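Local coordinates for BZZ1 protein (Saccharomyces cerevisiae, PDB 2A28) that takes part in endocytosis and trafficking to the vacuole, works with type I myosins to restore polarity of the actin cytoskeleton after salt stress, here its second SH3 domain, at residues Y7-Q12 with S34-G39. Sequence-based numbering, arbitrary orientation.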
ATOM      1  N   TYR A   7      -8.074   1.132  -5.792  1.00  6.84           N
ATOM      2  CA  TYR A   7      -7.529   1.672  -7.046  1.00  6.61           C
ATOM      3  C   TYR A   7      -6.144   1.068  -7.236  1.00  7.05           C
ATOM      4  O   TYR A   7      -5.428   0.691  -6.307  1.00  9.50           O
ATOM      5  CB  TYR A   7      -7.447   3.203  -6.972  1.00  8.52           C
ATOM      6  CG  TYR A   7      -8.817   3.863  -6.857  1.00  9.61           C
ATOM      7  CD1 TYR A   7      -9.775   3.841  -7.874  1.00 11.27           C
ATOM      8  CD2 TYR A   7      -9.101   4.486  -5.660  1.00 13.29           C
ATOM      9  CE1 TYR A   7     -11.004   4.450  -7.697  1.00 12.57           C
ATOM     10  CE2 TYR A   7     -10.339   5.089  -5.509  1.00 14.42           C
ATOM     11  CZ  TYR A   7     -11.288   5.082  -6.501  1.00 13.93           C
ATOM     12  OH  TYR A   7     -12.504   5.701  -6.326  1.00 21.19           O
ATOM     13  N   ALA A   8      -5.729   0.954  -8.497  1.00  7.13           N
ATOM     14  CA  ALA A   8      -4.427   0.445  -8.869  1.00  7.36           C
ATOM     15  C   ALA A   8      -3.380   1.533  -8.699  1.00  7.37           C
ATOM     16  O   ALA A   8      -3.592   2.684  -9.009  1.00  7.67           O
ATOM     17  CB  ALA A   8      -4.378   0.031 -10.333  1.00  7.96           C
ATOM     18  N   TYR A   9      -2.183   1.119  -8.262  1.00  7.31           N
ATOM     19  CA  TYR A   9      -1.015   1.975  -8.261  1.00  7.78           C
ATOM     20  C   TYR A   9       0.149   1.194  -8.832  1.00  7.79           C
ATOM     21  O   TYR A   9       0.354   0.044  -8.416  1.00  8.17           O
ATOM     22  CB  TYR A   9      -0.695   2.502  -6.838  1.00  7.27           C
ATOM     23  CG  TYR A   9       0.529   3.356  -6.864  1.00  7.38           C
ATOM     24  CD1 TYR A   9       0.495   4.626  -7.477  1.00  8.70           C
ATOM     25  CD2 TYR A   9       1.734   2.949  -6.301  1.00  7.11           C
ATOM     26  CE1 TYR A   9       1.597   5.421  -7.522  1.00  9.83           C
ATOM     27  CE2 TYR A   9       2.865   3.782  -6.340  1.00  7.72           C
ATOM     28  CZ  TYR A   9       2.762   5.001  -6.941  1.00  8.56           C
ATOM     29  OH  TYR A   9       3.855   5.831  -7.039  1.00  9.32           O
ATOM     30  N   GLU A  10       0.897   1.771  -9.733  1.00  7.83           N
ATOM     31  CA  GLU A  10       2.133   1.216 -10.293  1.00  8.50           C
ATOM     32  C   GLU A  10       3.333   1.846  -9.571  1.00  7.47           C
ATOM     33  O   GLU A  10       3.549   3.065  -9.580  1.00  8.86           O
ATOM     34  CB  GLU A  10       2.235   1.468 -11.768  1.00  9.19           C
ATOM     35  CG  GLU A  10       3.358   0.960 -12.617  1.00 20.78           C
ATOM     36  CD  GLU A  10       3.412   1.549 -14.032  1.00 31.91           C
ATOM     37  OE1 GLU A  10       2.347   1.981 -14.548  1.00 49.73           O
ATOM     38  OE2 GLU A  10       4.499   1.618 -14.671  1.00 34.58           O
ATOM     39  N   ALA A  11       4.123   0.998  -8.924  1.00  8.05           N
ATOM     40  CA  ALA A  11       5.298   1.509  -8.178  1.00  7.66           C
ATOM     41  C   ALA A  11       6.177   2.320  -9.121  1.00  9.13           C
ATOM     42  O   ALA A  11       6.406   2.006 -10.293  1.00  9.46           O
ATOM     43  CB  ALA A  11       6.085   0.316  -7.657  1.00  9.21           C
ATOM     44  N   GLN A  12       6.768   3.343  -8.544  1.00  9.04           N
ATOM     45  CA  GLN A  12       7.709   4.219  -9.198  1.00  9.80           C
ATOM     46  C   GLN A  12       9.032   4.307  -8.449  1.00 14.49           C
ATOM     47  O   GLN A  12       9.569   5.407  -8.449  1.00 23.11           O
ATOM     48  CB  GLN A  12       7.115   5.622  -9.344  1.00 10.80           C
ATOM     49  CG  GLN A  12       5.804   5.673 -10.105  1.00 11.02           C
ATOM     50  CD  GLN A  12       5.342   7.078 -10.466  1.00 13.40           C
ATOM     51  OE1 GLN A  12       5.778   7.688 -11.439  1.00 21.53           O
ATOM     52  NE2 GLN A  12       4.378   7.561  -9.730  1.00 14.78           N
ATOM     53  N   SER A  34       2.180  11.796   5.157  1.00  8.73           N
ATOM     54  CA  SER A  34       2.814  11.862   3.859  1.00  9.39           C
ATOM     55  C   SER A  34       1.963  11.390   2.706  1.00  8.55           C
ATOM     56  O   SER A  34       2.300  11.724   1.553  1.00  9.48           O
ATOM     57  CB  SER A  34       4.099  11.007   3.835  1.00 10.86           C
ATOM     58  OG  SER A  34       3.731   9.633   3.919  1.00 11.99           O
ATOM     59  N   GLY A  35       0.907  10.651   2.998  1.00  7.60           N
ATOM     60  CA  GLY A  35       0.091  10.074   1.934  1.00  8.96           C
ATOM     61  C   GLY A  35       0.463   8.640   1.622  1.00  6.77           C
ATOM     62  O   GLY A  35      -0.178   8.031   0.754  1.00  6.81           O
ATOM     63  N   TRP A  36       1.517   8.090   2.254  1.00  6.18           N
ATOM     64  CA  TRP A  36       2.018   6.737   1.996  1.00  6.34           C
ATOM     65  C   TRP A  36       1.875   5.908   3.240  1.00  6.59           C
ATOM     66  O   TRP A  36       2.236   6.329   4.342  1.00  7.74           O
ATOM     67  CB  TRP A  36       3.486   6.823   1.554  1.00  7.89           C
ATOM     68  CG  TRP A  36       3.596   7.585   0.273  1.00  7.48           C
ATOM     69  CD1 TRP A  36       3.755   8.938   0.205  1.00  7.92           C
ATOM     70  CD2 TRP A  36       3.569   7.102  -1.069  1.00  8.73           C
ATOM     71  NE1 TRP A  36       3.812   9.344  -1.098  1.00  8.82           N
ATOM     72  CE2 TRP A  36       3.706   8.233  -1.912  1.00  9.03           C
ATOM     73  CE3 TRP A  36       3.447   5.822  -1.620  1.00  9.02           C
ATOM     74  CZ2 TRP A  36       3.713   8.099  -3.278  1.00  8.79           C
ATOM     75  CZ3 TRP A  36       3.456   5.695  -2.985  1.00 10.15           C
ATOM     76  CH2 TRP A  36       3.582   6.824  -3.770  1.00  9.37           C
ATOM     77  N   THR A  37       1.509   4.652   3.031  1.00  6.54           N
ATOM     78  CA  THR A  37       1.529   3.613   4.069  1.00  5.67           C
ATOM     79  C   THR A  37       2.548   2.574   3.675  1.00  5.12           C
ATOM     80  O   THR A  37       2.748   2.314   2.473  1.00  5.36           O
ATOM     81  CB  THR A  37       0.149   2.988   4.161  1.00  6.23           C
ATOM     82  OG1 THR A  37      -0.808   3.986   4.555  1.00  6.47           O
ATOM     83  CG2 THR A  37       0.053   1.816   5.136  1.00  7.54           C
ATOM     84  N   TYR A  38       3.253   2.059   4.652  1.00  5.51           N
ATOM     85  CA  TYR A  38       4.233   0.980   4.435  1.00  5.97           C
ATOM     86  C   TYR A  38       3.546  -0.311   4.853  1.00  5.63           C
ATOM     87  O   TYR A  38       3.070  -0.425   6.003  1.00  5.72           O
ATOM     88  CB  TYR A  38       5.450   1.230   5.314  1.00  7.45           C
ATOM     89  CG  TYR A  38       6.555   0.200   5.173  1.00  6.13           C
ATOM     90  CD1 TYR A  38       7.177   0.032   3.962  1.00  7.73           C
ATOM     91  CD2 TYR A  38       6.930  -0.524   6.288  1.00  6.77           C
ATOM     92  CE1 TYR A  38       8.182  -0.902   3.865  1.00 10.25           C
ATOM     93  CE2 TYR A  38       7.961  -1.484   6.165  1.00  7.78           C
ATOM     94  CZ  TYR A  38       8.570  -1.648   4.938  1.00  9.09           C
ATOM     95  OH  TYR A  38       9.595  -2.569   4.740  1.00 11.71           O
ATOM     96  N   GLY A  39       3.473  -1.306   3.959  1.00  5.81           N
ATOM     97  CA  GLY A  39       2.817  -2.544   4.323  1.00  6.36           C
ATOM     98  C   GLY A  39       3.225  -3.679   3.406  1.00  6.81           C
ATOM     99  O   GLY A  39       4.095  -3.551   2.585  1.00  6.71           O
TER
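The backbones of Tyr9 and Trp36 stay well apart, with their CA atoms 11.7 Å from each other, and two aromatic side chains span the distance. Tyr9 lies in the loop between strands 2-4 and 24-27; Trp36 begins strand 36-41. The rings form an offset edge-to-face pair, with centroids 5.6 Å apart and planes at 73°. The benzo edge of Trp36 is turned to the face of Tyr9. Trp36 CH2 lies 3.4 Å from Tyr9 OH. The same Trp36 CH2 is 3.7 Å from Tyr9 CZ. Trp36 CZ3 sits 3.9 Å from Tyr9 CE2. With CG anti to the backbone N (chi1 179°), the Tyr9 ring extends toward Trp36. Gln12 NE2 gives Tyr9 OH a nearly straight bond of 3.2 Å, with the oxygen close to the Gln12 amide plane. Tyr9 OH also bonds to Glu16 OE1. These two bonds help hold the phenol end in place beside the indole. An alanine in place of Tyr9 would probably leave the Trp36 edge without its aromatic partner and Glu16 and Gln12 without the hydroxyl they share. At the strand start, Ser34 OG accepts from Trp36 N, an ST turn. Pro49 touches both aromatic side chains. This tyrosine, tryptophan and proline grouping is characteristic of the SH3 ligand-binding surface, where aromatic side chains usually receive proline-rich peptides, and these residues probably form part of that surface here.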